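Local coordinates for protein glycerate 2-kinase (Pyrococcus horikoshii, PDB 1X3L) that catalyses the ATP-dependent phosphorylation of D-glycerate to 2-phosphoglycerate and can also use other nucleotides or pyrophosphate as the phosphate donor, at residues Lys92-Gly97 with Ser105-Lys110; Leu136-Glu141 with Glu147-Thr152; Gly305-Glu310 with Leu324-Glu329; Tyr287-Thr292 with Arg316-Pro321. All coordinates share one frame; numbering follows the deposited sequence.

Contact 1 of 4, residues Lys92-Gly97 with Ser105-Lys110; sequences KVIEAG and SILGAK
Ile94 and Ala96, alternate residues of the edge strand 92-96, both point toward helix 103-118, which runs back across them with the local axes at 147°. The strand belongs to a parallel sheet in the order 3-2-1-4-5-6, a Rossmann-like layout.

The apolar part centres on Ile94. Its CG1 stands anti to the carbonyl carbon (chi1 -63°), and the extended chi2 (176°) carries CD1 out to the helix, where it lies 4.0 Å from Leu107 CG and equally near Gly108 CA. The Ile94 and Leu107 side chains cross at about a right angle. Gly108 suits its place because its missing CB would have pointed at the strand, and the helix backbone itself can receive the isoleucine.

The second part is small and close. Ala96 CB sits 3.4 Å from Ser105 N, with Ser105 OG almost as near. A methyl group fits this narrow approach, where the CA atoms of Ala96 and Ser105 are 5.0 Å apart. The Ser105 hydroxyl bonds elsewhere, to Ala135 O and to Asp102 N, and although Gly97 N lies 3.6 Å from Ser105 OG, no hydrogen bond forms between them.

The two segments thus meet by van der Waals fit, with no hydrogen bond between them: a branched chain against a glycine, a methyl against a serine whose polar atom is satisfied outside the contact.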
loop_
_atom_site.group_PDB
_atom_site.type_symbol
_atom_site.label_atom_id
_atom_site.label_comp_id
_atom_site.label_asym_id
_atom_site.label_seq_id
_atom_site.Cartn_x
_atom_site.Cartn_y
_atom_site.Cartn_z
ATOM N N LYS A 92 -14.872 12.746 14.275
ATOM C CA LYS A 92 -15.816 13.147 13.243
ATOM C C LYS A 92 -15.420 12.496 11.928
ATOM O O LYS A 92 -14.235 12.423 11.598
ATOM C CB LYS A 92 -15.806 14.671 13.098
ATOM C CG LYS A 92 -16.770 15.218 12.058
ATOM C CD LYS A 92 -16.585 16.724 11.896
ATOM C CE LYS A 92 -17.605 17.321 10.937
ATOM N NZ LYS A 92 -18.993 17.255 11.480
ATOM N N VAL A 93 -16.412 12.027 11.177
ATOM C CA VAL A 93 -16.147 11.380 9.900
ATOM C C VAL A 93 -16.619 12.194 8.702
ATOM O O VAL A 93 -17.749 12.686 8.670
ATOM C CB VAL A 93 -16.809 9.986 9.833
ATOM C CG1 VAL A 93 -16.615 9.387 8.444
ATOM C CG2 VAL A 93 -16.210 9.073 10.894
ATOM N N ILE A 94 -15.741 12.322 7.714
ATOM C CA ILE A 94 -16.045 13.056 6.494
ATOM C C ILE A 94 -15.682 12.213 5.278
ATOM O O ILE A 94 -14.570 11.687 5.195
ATOM C CB ILE A 94 -15.248 14.374 6.422
ATOM C CG1 ILE A 94 -15.652 15.289 7.578
ATOM C CG2 ILE A 94 -15.493 15.063 5.088
ATOM C CD1 ILE A 94 -14.848 16.567 7.651
ATOM N N GLU A 95 -16.617 12.073 4.343
ATOM C CA GLU A 95 -16.355 11.309 3.127
ATOM C C GLU A 95 -16.054 12.320 2.031
ATOM O O GLU A 95 -16.815 13.265 1.832
ATOM C CB GLU A 95 -17.568 10.449 2.752
ATOM C CG GLU A 95 -18.049 9.551 3.886
ATOM C CD GLU A 95 -19.076 8.524 3.435
ATOM O OE1 GLU A 95 -19.884 8.840 2.536
ATOM O OE2 GLU A 95 -19.086 7.405 3.991
ATOM N N ALA A 96 -14.943 12.132 1.326
ATOM C CA ALA A 96 -14.555 13.074 0.287
ATOM C C ALA A 96 -14.284 12.442 -1.068
ATOM O O ALA A 96 -14.340 11.227 -1.224
ATOM C CB ALA A 96 -13.337 13.861 0.743
ATOM N N GLY A 97 -13.971 13.286 -2.044
ATOM C CA GLY A 97 -13.711 12.808 -3.389
ATOM C C GLY A 97 -12.395 12.084 -3.617
ATOM O O GLY A 97 -11.367 12.400 -3.007
ATOM N N SER A 105 -12.989 17.244 0.430
ATOM C CA SER A 105 -11.566 17.003 0.654
ATOM C C SER A 105 -11.002 18.211 1.380
ATOM O O SER A 105 -10.222 18.083 2.322
ATOM C CB SER A 105 -10.829 16.838 -0.677
ATOM O OG SER A 105 -11.374 15.776 -1.434
ATOM N N ILE A 106 -11.402 19.391 0.917
ATOM C CA ILE A 106 -10.957 20.640 1.508
ATOM C C ILE A 106 -11.513 20.751 2.915
ATOM O O ILE A 106 -10.797 21.123 3.844
ATOM C CB ILE A 106 -11.420 21.846 0.665
ATOM C CG1 ILE A 106 -10.601 21.905 -0.627
ATOM C CG2 ILE A 106 -11.296 23.135 1.469
ATOM C CD1 ILE A 106 -10.883 23.119 -1.484
ATOM N N LEU A 107 -12.790 20.415 3.065
ATOM C CA LEU A 107 -13.440 20.467 4.368
ATOM C C LEU A 107 -12.677 19.583 5.350
ATOM O O LEU A 107 -12.490 19.943 6.514
ATOM C CB LEU A 107 -14.891 19.986 4.254
ATOM C CG LEU A 107 -15.678 19.905 5.566
ATOM C CD1 LEU A 107 -15.711 21.276 6.240
ATOM C CD2 LEU A 107 -17.091 19.412 5.285
ATOM N N GLY A 108 -12.240 18.422 4.872
ATOM C CA GLY A 108 -11.491 17.513 5.722
ATOM C C GLY A 108 -10.170 18.120 6.155
ATOM O O GLY A 108 -9.824 18.086 7.335
ATOM N N ALA A 109 -9.432 18.678 5.201
ATOM C CA ALA A 109 -8.146 19.304 5.494
ATOM C C ALA A 109 -8.330 20.462 6.478
ATOM O O ALA A 109 -7.555 20.609 7.429
ATOM C CB ALA A 109 -7.498 19.801 4.202
ATOM N N LYS A 110 -9.354 21.280 6.252
ATOM C CA LYS A 110 -9.626 22.409 7.140
ATOM C C LYS A 110 -9.929 21.904 8.543
ATOM O O LYS A 110 -9.497 22.500 9.532
ATOM C CB LYS A 110 -10.809 23.233 6.629
ATOM C CG LYS A 110 -10.509 24.064 5.399
ATOM C CD LYS A 110 -11.732 24.873 4.996
ATOM C CE LYS A 110 -11.431 25.804 3.838
ATOM N NZ LYS A 110 -10.416 26.827 4.208
#

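Contact 2 of 4, residues Leu136-Glu141 with Glu147-Thr152; sequences LFELPE and EDLKLT
Glu138 and Pro140 meet Leu149 in a small, buried apolar contact between the chain that leaves helix 133-136 and the following helix 146-158. Both residues point toward the helix, whereas the intervening Leu139 turns away and packs on Ile106 and Ala109 of helix 103-118. This alternation lets one extended segment face two helices.

Leu149 CG is carried out from the helix, anti to the backbone N (chi1 170°), and chi2 (55°) then turns CD2 to the aliphatic part of the glutamate, 3.8 Å from Glu138 CG. The same CD2 lies more loosely against the proline ring, 4.5 Å from Pro140 CG. Leucine suits this site because it can reach out from the helix and lay one methyl against both neighbours.

Glu138 is bent at chi2 (53°), which turns its carboxylate back toward its own backbone. There OE2 takes a weak hydrogen bond from Leu139 N and a firmer one with Ser174 OG, while OE1 forms a salt bridge with Lys177.

The Glu138 methylene thus gives Leu149 an apolar surface, while the buried carboxylate probably stays ionised, Lys177 and Ser174 offsetting the unfavourable acceptor Leu139 O, 2.9 Å from Glu138 OE2.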
loop_
_atom_site.group_PDB
_atom_site.type_symbol
_atom_site.label_atom_id
_atom_site.label_comp_id
_atom_site.label_asym_id
_atom_site.label_seq_id
_atom_site.Cartn_x
_atom_site.Cartn_y
_atom_site.Cartn_z
ATOM N N LEU A 136 -8.387 12.708 -1.218
ATOM C CA LEU A 136 -9.299 12.787 -0.083
ATOM C C LEU A 136 -8.945 13.869 0.925
ATOM O O LEU A 136 -9.814 14.368 1.640
ATOM C CB LEU A 136 -9.330 11.451 0.654
ATOM C CG LEU A 136 -9.890 10.225 -0.060
ATOM C CD1 LEU A 136 -9.589 8.976 0.774
ATOM C CD2 LEU A 136 -11.394 10.398 -0.276
ATOM N N PHE A 137 -7.668 14.226 0.983
ATOM C CA PHE A 137 -7.192 15.206 1.948
ATOM C C PHE A 137 -6.361 16.272 1.247
ATOM O O PHE A 137 -5.166 16.083 1.015
ATOM C CB PHE A 137 -6.341 14.478 2.985
ATOM C CG PHE A 137 -6.044 15.276 4.209
ATOM C CD1 PHE A 137 -7.004 15.428 5.205
ATOM C CD2 PHE A 137 -4.785 15.834 4.399
ATOM C CE1 PHE A 137 -6.707 16.119 6.379
ATOM C CE2 PHE A 137 -4.481 16.528 5.569
ATOM C CZ PHE A 137 -5.442 16.668 6.559
ATOM N N GLU A 138 -6.994 17.391 0.913
ATOM C CA GLU A 138 -6.290 18.460 0.222
ATOM C C GLU A 138 -6.820 19.856 0.520
ATOM O O GLU A 138 -8.016 20.062 0.724
ATOM C CB GLU A 138 -6.319 18.208 -1.291
ATOM C CG GLU A 138 -5.657 19.304 -2.124
ATOM C CD GLU A 138 -4.242 19.626 -1.666
ATOM O OE1 GLU A 138 -3.390 18.718 -1.652
ATOM O OE2 GLU A 138 -3.976 20.793 -1.320
ATOM N N LEU A 139 -5.895 20.808 0.545
ATOM C CA LEU A 139 -6.197 22.208 0.793
ATOM C C LEU A 139 -5.173 23.026 0.007
ATOM O O LEU A 139 -4.010 23.117 0.395
ATOM C CB LEU A 139 -6.085 22.521 2.289
ATOM C CG LEU A 139 -6.435 23.952 2.707
ATOM C CD1 LEU A 139 -7.859 24.283 2.269
ATOM C CD2 LEU A 139 -6.289 24.098 4.215
ATOM N N PRO A 140 -5.589 23.612 -1.125
ATOM C CA PRO A 140 -4.703 24.421 -1.970
ATOM C C PRO A 140 -4.115 25.634 -1.244
ATOM O O PRO A 140 -4.692 26.122 -0.276
ATOM C CB PRO A 140 -5.611 24.831 -3.130
ATOM C CG PRO A 140 -6.604 23.701 -3.199
ATOM C CD PRO A 140 -6.920 23.480 -1.742
ATOM N N GLU A 141 -2.963 26.106 -1.713
ATOM C CA GLU A 141 -2.310 27.269 -1.123
ATOM C C GLU A 141 -3.158 28.520 -1.371
ATOM O O GLU A 141 -4.154 28.467 -2.096
ATOM C CB GLU A 141 -0.912 27.449 -1.716
ATOM C CG GLU A 141 0.157 26.536 -1.114
ATOM C CD GLU A 141 0.439 26.839 0.353
ATOM O OE1 GLU A 141 0.193 27.985 0.790
ATOM O OE2 GLU A 141 0.923 25.936 1.073
ATOM N N GLU A 147 -10.383 24.106 -8.330
ATOM C CA GLU A 147 -10.477 24.034 -9.779
ATOM C C GLU A 147 -9.147 24.408 -10.426
ATOM O O GLU A 147 -8.809 23.902 -11.497
ATOM C CB GLU A 147 -11.593 24.947 -10.287
ATOM C CG GLU A 147 -12.040 24.625 -11.704
ATOM C CD GLU A 147 -12.393 23.152 -11.881
ATOM O OE1 GLU A 147 -13.213 22.632 -11.092
ATOM O OE2 GLU A 147 -11.851 22.517 -12.813
ATOM N N ASP A 148 -8.393 25.296 -9.780
ATOM C CA ASP A 148 -7.091 25.688 -10.311
ATOM C C ASP A 148 -6.174 24.477 -10.209
ATOM O O ASP A 148 -5.359 24.223 -11.094
ATOM C CB ASP A 148 -6.482 26.847 -9.514
ATOM C CG ASP A 148 -7.189 28.165 -9.760
ATOM O OD1 ASP A 148 -7.512 28.464 -10.930
ATOM O OD2 ASP A 148 -7.407 28.911 -8.779
ATOM N N LEU A 149 -6.316 23.738 -9.114
ATOM C CA LEU A 149 -5.514 22.544 -8.886
ATOM C C LEU A 149 -5.788 21.521 -9.982
ATOM O O LEU A 149 -4.859 20.985 -10.588
ATOM C CB LEU A 149 -5.838 21.941 -7.517
ATOM C CG LEU A 149 -5.264 20.553 -7.211
ATOM C CD1 LEU A 149 -3.751 20.544 -7.401
ATOM C CD2 LEU A 149 -5.629 20.171 -5.786
ATOM N N LYS A 150 -7.067 21.269 -10.244
ATOM C CA LYS A 150 -7.459 20.311 -11.273
ATOM C C LYS A 150 -6.861 20.665 -12.630
ATOM O O LYS A 150 -6.278 19.817 -13.298
ATOM C CB LYS A 150 -8.983 20.239 -11.393
ATOM C CG LYS A 150 -9.698 19.707 -10.158
ATOM C CD LYS A 150 -11.194 19.578 -10.423
ATOM C CE LYS A 150 -11.940 19.073 -9.206
ATOM N NZ LYS A 150 -13.394 18.900 -9.487
ATOM N N LEU A 151 -7.006 21.921 -13.038
ATOM C CA LEU A 151 -6.469 22.352 -14.322
ATOM C C LEU A 151 -4.957 22.154 -14.387
ATOM O O LEU A 151 -4.417 21.743 -15.416
ATOM C CB LEU A 151 -6.805 23.824 -14.573
ATOM C CG LEU A 151 -8.294 24.184 -14.611
ATOM C CD1 LEU A 151 -8.451 25.666 -14.927
ATOM C CD2 LEU A 151 -9.006 23.338 -15.660
ATOM N N THR A 152 -4.275 22.448 -13.286
ATOM C CA THR A 152 -2.826 22.298 -13.238
ATOM C C THR A 152 -2.450 20.826 -13.377
ATOM O O THR A 152 -1.636 20.461 -14.223
ATOM C CB THR A 152 -2.248 22.848 -11.916
ATOM O OG1 THR A 152 -2.611 24.227 -11.768
ATOM C CG2 THR A 152 -0.729 22.732 -11.914
#

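Contact 3 of 4, residues Gly305-Glu310 with Leu324-Glu329; sequences GSIVQE and LVFGGE
Ile307, on helix 297-314, carries this contact by itself from the helix side, presenting one branch to Leu324 and the other to Phe326 of strand 322-328. The two strand residues are two apart, so both side chains leave the same face of the sheet and point toward the helix.

The conformation of the isoleucine explains the division. Its CG1 is anti to the carbonyl carbon (chi1 -66°), leaving CG2 anti to the backbone N; the branches thus spread in different directions from CB. CG2 comes against a leucine methyl, 3.7 Å from Leu324 CD2, the two side chains meeting at a slant. CG1 continues into an extended arm (chi2 175°) whose terminal CD1 reaches the far rim of the aromatic ring, 4.2 Å from Phe326 CZ. It lies near the plane of the ring, so the methyl meets an edge and not a face.

On the strand, Phe326 also has CG anti to the carbonyl carbon (chi1 -57°), which turns the ring so that CZ leads toward the helix. The same ring touches Met289 of strand 285-290 and Val429 of strand 427-435, while Leu324 also packs on Met289. The next helix residue, Val308, rests on Ala431 and Val433 of strand 427-435, extending the apolar layer across the sheet. A beta-branched residue suits position 307, giving a short methyl branch (CG2) and a longer arm ending in CD1 from one CB.

Strands 285-290 and 322-328 are parallel neighbours joined through helix 297-314, and the contact seats that helix on the second strand of a beta-alpha-beta crossover.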
loop_
_atom_site.group_PDB
_atom_site.type_symbol
_atom_site.label_atom_id
_atom_site.label_comp_id
_atom_site.label_asym_id
_atom_site.label_seq_id
_atom_site.Cartn_x
_atom_site.Cartn_y
_atom_site.Cartn_z
ATOM N N GLY A 305 9.329 -21.067 -10.170
ATOM C CA GLY A 305 9.235 -22.494 -10.413
ATOM C C GLY A 305 10.611 -23.127 -10.589
ATOM O O GLY A 305 10.830 -24.254 -10.145
ATOM N N SER A 306 11.541 -22.411 -11.222
ATOM C CA SER A 306 12.891 -22.945 -11.441
ATOM C C SER A 306 13.646 -23.105 -10.123
ATOM O O SER A 306 14.445 -24.029 -9.967
ATOM C CB SER A 306 13.703 -22.042 -12.380
ATOM O OG SER A 306 14.058 -20.820 -11.759
ATOM N N ILE A 307 13.403 -22.203 -9.177
ATOM C CA ILE A 307 14.061 -22.295 -7.881
ATOM C C ILE A 307 13.455 -23.469 -7.105
ATOM O O ILE A 307 14.167 -24.212 -6.431
ATOM C CB ILE A 307 13.906 -20.985 -7.079
ATOM C CG1 ILE A 307 14.664 -19.855 -7.790
ATOM C CG2 ILE A 307 14.434 -21.174 -5.656
ATOM C CD1 ILE A 307 14.478 -18.495 -7.146
ATOM N N VAL A 308 12.139 -23.635 -7.209
ATOM C CA VAL A 308 11.467 -24.740 -6.536
ATOM C C VAL A 308 12.014 -26.060 -7.067
ATOM O O VAL A 308 12.188 -27.007 -6.308
ATOM C CB VAL A 308 9.945 -24.694 -6.746
ATOM C CG1 VAL A 308 9.314 -26.018 -6.318
ATOM C CG2 VAL A 308 9.358 -23.565 -5.933
ATOM N N GLN A 309 12.287 -26.115 -8.371
ATOM C CA GLN A 309 12.843 -27.317 -8.992
ATOM C C GLN A 309 14.201 -27.675 -8.387
ATOM O O GLN A 309 14.456 -28.826 -8.034
ATOM C CB GLN A 309 13.060 -27.115 -10.491
ATOM C CG GLN A 309 11.851 -27.244 -11.371
ATOM C CD GLN A 309 12.229 -27.181 -12.843
ATOM O OE1 GLN A 309 12.692 -26.148 -13.338
ATOM N NE2 GLN A 309 12.050 -28.293 -13.547
ATOM N N GLU A 310 15.073 -26.677 -8.299
ATOM C CA GLU A 310 16.419 -26.858 -7.767
ATOM C C GLU A 310 16.375 -27.368 -6.324
ATOM O O GLU A 310 17.121 -28.271 -5.952
ATOM C CB GLU A 310 17.175 -25.528 -7.840
ATOM C CG GLU A 310 18.690 -25.630 -7.722
ATOM C CD GLU A 310 19.342 -26.302 -8.927
ATOM O OE1 GLU A 310 18.715 -26.363 -10.012
ATOM O OE2 GLU A 310 20.498 -26.762 -8.789
ATOM N N LEU A 324 9.481 -20.099 0.780
ATOM C CA LEU A 324 10.105 -18.930 0.168
ATOM C C LEU A 324 9.026 -17.888 -0.079
ATOM O O LEU A 324 7.924 -18.216 -0.515
ATOM C CB LEU A 324 10.780 -19.296 -1.159
ATOM C CG LEU A 324 12.119 -20.042 -1.139
ATOM C CD1 LEU A 324 11.985 -21.360 -0.418
ATOM C CD2 LEU A 324 12.575 -20.272 -2.563
ATOM N N VAL A 325 9.345 -16.627 0.197
ATOM C CA VAL A 325 8.377 -15.554 0.014
ATOM C C VAL A 325 8.879 -14.500 -0.967
ATOM O O VAL A 325 9.994 -13.984 -0.835
ATOM C CB VAL A 325 8.045 -14.884 1.372
ATOM C CG1 VAL A 325 6.868 -13.926 1.217
ATOM C CG2 VAL A 325 7.726 -15.956 2.416
ATOM N N PHE A 326 8.046 -14.190 -1.956
ATOM C CA PHE A 326 8.374 -13.195 -2.973
ATOM C C PHE A 326 7.255 -12.148 -2.988
ATOM O O PHE A 326 6.119 -12.456 -3.344
ATOM C CB PHE A 326 8.438 -13.839 -4.365
ATOM C CG PHE A 326 9.417 -14.981 -4.484
ATOM C CD1 PHE A 326 10.681 -14.780 -5.027
ATOM C CD2 PHE A 326 9.042 -16.274 -4.131
ATOM C CE1 PHE A 326 11.557 -15.852 -5.227
ATOM C CE2 PHE A 326 9.908 -17.355 -4.325
ATOM C CZ PHE A 326 11.165 -17.145 -4.874
ATOM N N GLY A 327 7.572 -10.919 -2.608
ATOM C CA GLY A 327 6.562 -9.879 -2.605
ATOM C C GLY A 327 6.850 -8.816 -3.646
ATOM O O GLY A 327 7.996 -8.653 -4.085
ATOM N N GLY A 328 5.803 -8.100 -4.043
ATOM C CA GLY A 328 5.929 -7.038 -5.030
ATOM C C GLY A 328 4.631 -6.910 -5.801
ATOM O O GLY A 328 3.551 -7.026 -5.230
ATOM N N GLU A 329 4.727 -6.675 -7.103
ATOM C CA GLU A 329 3.536 -6.561 -7.936
ATOM C C GLU A 329 3.948 -6.784 -9.386
ATOM O O GLU A 329 4.622 -5.944 -9.983
ATOM C CB GLU A 329 2.889 -5.178 -7.780
ATOM C CG GLU A 329 1.485 -5.090 -8.394
ATOM C CD GLU A 329 0.374 -5.608 -7.472
ATOM O OE1 GLU A 329 0.592 -6.579 -6.723
ATOM O OE2 GLU A 329 -0.738 -5.046 -7.506
#

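Contact 4 of 4, residues Tyr287-Thr292 with Arg316-Pro321; sequences YIMTTT and RPFEPP
Tyr287 and Phe318 form an offset (parallel-displaced) stack, which joins edge strand 285-290 to the loop that returns from helix 297-314 to strand 322-328. The segment begins with Arg316, whose NE makes a salt bridge with Glu310 OE2 back on the helix. Pro317 follows after a cis peptide bond and packs on Ile311, bending the chain beside the helix end.

Phe318 makes the contact. Its CG is anti to the carbonyl carbon (chi1 -48°), and the ring projects over the tyrosine. The planes differ by only 6° and the centroids are 3.9 Å apart, with Phe318 CE2 above the middle of the Tyr287 ring and Tyr287 CD2 above the middle of the Phe318 ring. Aromatic residues suit both places, because two flat surfaces can meet broadly near solvent. Were Tyr287 replaced by an alanine, one face of the Phe318 ring would probably lose its stacking partner and the ring would be freer to turn.

Beyond Phe318, Pro320 touches Ile311 again, and Pro321, after a second cis peptide bond, leans on Phe284 as the chain enters strand 322-328.

Met289, two residues along the strand from the tyrosine, adds a Met-aromatic contact. Its chain is bent at chi2 and chi3, which brings the sulfur to the rim of the ring near its plane, with Met289 SD 4.0 Å from Phe318 CE1.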
loop_
_atom_site.group_PDB
_atom_site.type_symbol
_atom_site.label_atom_id
_atom_site.label_comp_id
_atom_site.label_asym_id
_atom_site.label_seq_id
_atom_site.Cartn_x
_atom_site.Cartn_y
_atom_site.Cartn_z
ATOM N N TYR A 287 12.325 -18.022 4.065
ATOM C CA TYR A 287 13.174 -16.969 3.534
ATOM C C TYR A 287 12.399 -15.984 2.682
ATOM O O TYR A 287 11.604 -16.380 1.827
ATOM C CB TYR A 287 14.289 -17.583 2.694
ATOM C CG TYR A 287 15.140 -18.563 3.458
ATOM C CD1 TYR A 287 16.186 -18.125 4.272
ATOM C CD2 TYR A 287 14.880 -19.933 3.390
ATOM C CE1 TYR A 287 16.956 -19.035 5.006
ATOM C CE2 TYR A 287 15.639 -20.845 4.114
ATOM C CZ TYR A 287 16.673 -20.395 4.917
ATOM O OH TYR A 287 17.431 -21.309 5.618
ATOM N N ILE A 288 12.623 -14.697 2.931
ATOM C CA ILE A 288 11.974 -13.657 2.149
ATOM C C ILE A 288 12.985 -13.355 1.052
ATOM O O ILE A 288 14.059 -12.808 1.316
ATOM C CB ILE A 288 11.700 -12.407 2.999
ATOM C CG1 ILE A 288 10.684 -12.748 4.097
ATOM C CG2 ILE A 288 11.177 -11.286 2.119
ATOM C CD1 ILE A 288 10.477 -11.650 5.124
ATOM N N MET A 289 12.641 -13.746 -0.170
ATOM C CA MET A 289 13.513 -13.574 -1.326
ATOM C C MET A 289 13.566 -12.131 -1.806
ATOM O O MET A 289 14.603 -11.671 -2.286
ATOM C CB MET A 289 13.044 -14.490 -2.463
ATOM C CG MET A 289 12.869 -15.945 -2.040
ATOM S SD MET A 289 14.375 -16.687 -1.340
ATOM C CE MET A 289 15.303 -17.049 -2.841
ATOM N N THR A 290 12.442 -11.433 -1.677
ATOM C CA THR A 290 12.349 -10.036 -2.076
ATOM C C THR A 290 10.971 -9.470 -1.755
ATOM O O THR A 290 10.009 -10.212 -1.546
ATOM C CB THR A 290 12.614 -9.846 -3.594
ATOM O OG1 THR A 290 12.621 -8.446 -3.899
ATOM C CG2 THR A 290 11.530 -10.518 -4.429
ATOM N N THR A 291 10.885 -8.149 -1.709
ATOM C CA THR A 291 9.627 -7.472 -1.436
ATOM C C THR A 291 9.407 -6.430 -2.525
ATOM O O THR A 291 8.498 -5.605 -2.432
ATOM C CB THR A 291 9.651 -6.751 -0.073
ATOM O OG1 THR A 291 10.801 -5.900 -0.007
ATOM C CG2 THR A 291 9.700 -7.761 1.063
ATOM N N THR A 292 10.242 -6.487 -3.558
ATOM C CA THR A 292 10.160 -5.543 -4.665
ATOM C C THR A 292 10.144 -6.238 -6.027
ATOM O O THR A 292 10.653 -5.703 -7.017
ATOM C CB THR A 292 11.338 -4.541 -4.623
ATOM O OG1 THR A 292 12.583 -5.251 -4.686
ATOM C CG2 THR A 292 11.292 -3.733 -3.337
ATOM N N ARG A 316 19.176 -27.223 -2.892
ATOM C CA ARG A 316 19.837 -25.918 -2.944
ATOM C C ARG A 316 18.928 -24.989 -3.752
ATOM O O ARG A 316 18.194 -25.442 -4.624
ATOM C CB ARG A 316 21.223 -26.036 -3.603
ATOM C CG ARG A 316 21.204 -26.414 -5.080
ATOM C CD ARG A 316 22.587 -26.860 -5.594
ATOM N NE ARG A 316 22.560 -27.033 -7.044
ATOM C CZ ARG A 316 23.537 -27.553 -7.782
ATOM N NH1 ARG A 316 24.668 -27.976 -7.224
ATOM N NH2 ARG A 316 23.376 -27.651 -9.095
ATOM N N PRO A 317 18.959 -23.677 -3.469
ATOM C CA PRO A 317 19.774 -22.986 -2.464
ATOM C C PRO A 317 19.445 -23.326 -1.006
ATOM O O PRO A 317 20.217 -22.991 -0.107
ATOM C CB PRO A 317 19.531 -21.515 -2.786
ATOM C CG PRO A 317 18.118 -21.520 -3.246
ATOM C CD PRO A 317 18.074 -22.722 -4.162
ATOM N N PHE A 318 18.309 -23.987 -0.782
ATOM C CA PHE A 318 17.889 -24.382 0.564
ATOM C C PHE A 318 17.431 -25.838 0.569
ATOM O O PHE A 318 16.990 -26.356 -0.456
ATOM C CB PHE A 318 16.707 -23.531 1.048
ATOM C CG PHE A 318 16.888 -22.057 0.852
ATOM C CD1 PHE A 318 16.095 -21.368 -0.062
ATOM C CD2 PHE A 318 17.834 -21.351 1.591
ATOM C CE1 PHE A 318 16.238 -19.992 -0.238
ATOM C CE2 PHE A 318 17.985 -19.975 1.422
ATOM C CZ PHE A 318 17.183 -19.295 0.502
ATOM N N GLU A 319 17.531 -26.490 1.724
ATOM C CA GLU A 319 17.088 -27.875 1.882
ATOM C C GLU A 319 15.639 -27.872 2.368
ATOM O O GLU A 319 15.292 -27.110 3.269
ATOM C CB GLU A 319 17.929 -28.602 2.943
ATOM C CG GLU A 319 19.379 -28.899 2.577
ATOM C CD GLU A 319 19.520 -30.002 1.539
ATOM O OE1 GLU A 319 18.524 -30.712 1.266
ATOM O OE2 GLU A 319 20.637 -30.165 0.999
ATOM N N PRO A 320 14.771 -28.717 1.779
ATOM C CA PRO A 320 13.373 -28.747 2.236
ATOM C C PRO A 320 13.400 -29.336 3.652
ATOM O O PRO A 320 14.375 -29.985 4.024
ATOM C CB PRO A 320 12.698 -29.703 1.252
ATOM C CG PRO A 320 13.598 -29.690 0.043
ATOM C CD PRO A 320 14.975 -29.629 0.641
ATOM N N PRO A 321 12.344 -29.122 4.458
ATOM C CA PRO A 321 11.114 -28.375 4.174
ATOM C C PRO A 321 11.400 -26.889 4.249
ATOM O O PRO A 321 11.984 -26.409 5.221
ATOM C CB PRO A 321 10.167 -28.838 5.274
ATOM C CG PRO A 321 11.095 -29.017 6.440
ATOM C CD PRO A 321 12.293 -29.715 5.810
#

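Overall arrangement
From the N terminus, contact 1 closes the short loop between strand 92-96 and helix 103-118, and contact 2 then closes the loop from helix 133-136 into helix 146-158. They follow in series and touch: Leu136 packs against the backbone of Ala96 and Gly97. Both lie beside strand 92-96, part of the parallel sheet, and helix 103-118. Contacts 3 and 4 lie on the opposite side of the chain's centre, their centres about 43 to 46 Å from those of the first pair. Their segments alternate along the chain and therefore cross, within the connection from strand 285-290 through helix 297-314 to strand 322-328. Met289 and Leu324 meet between them, tying helix, loop and mixed sheet together.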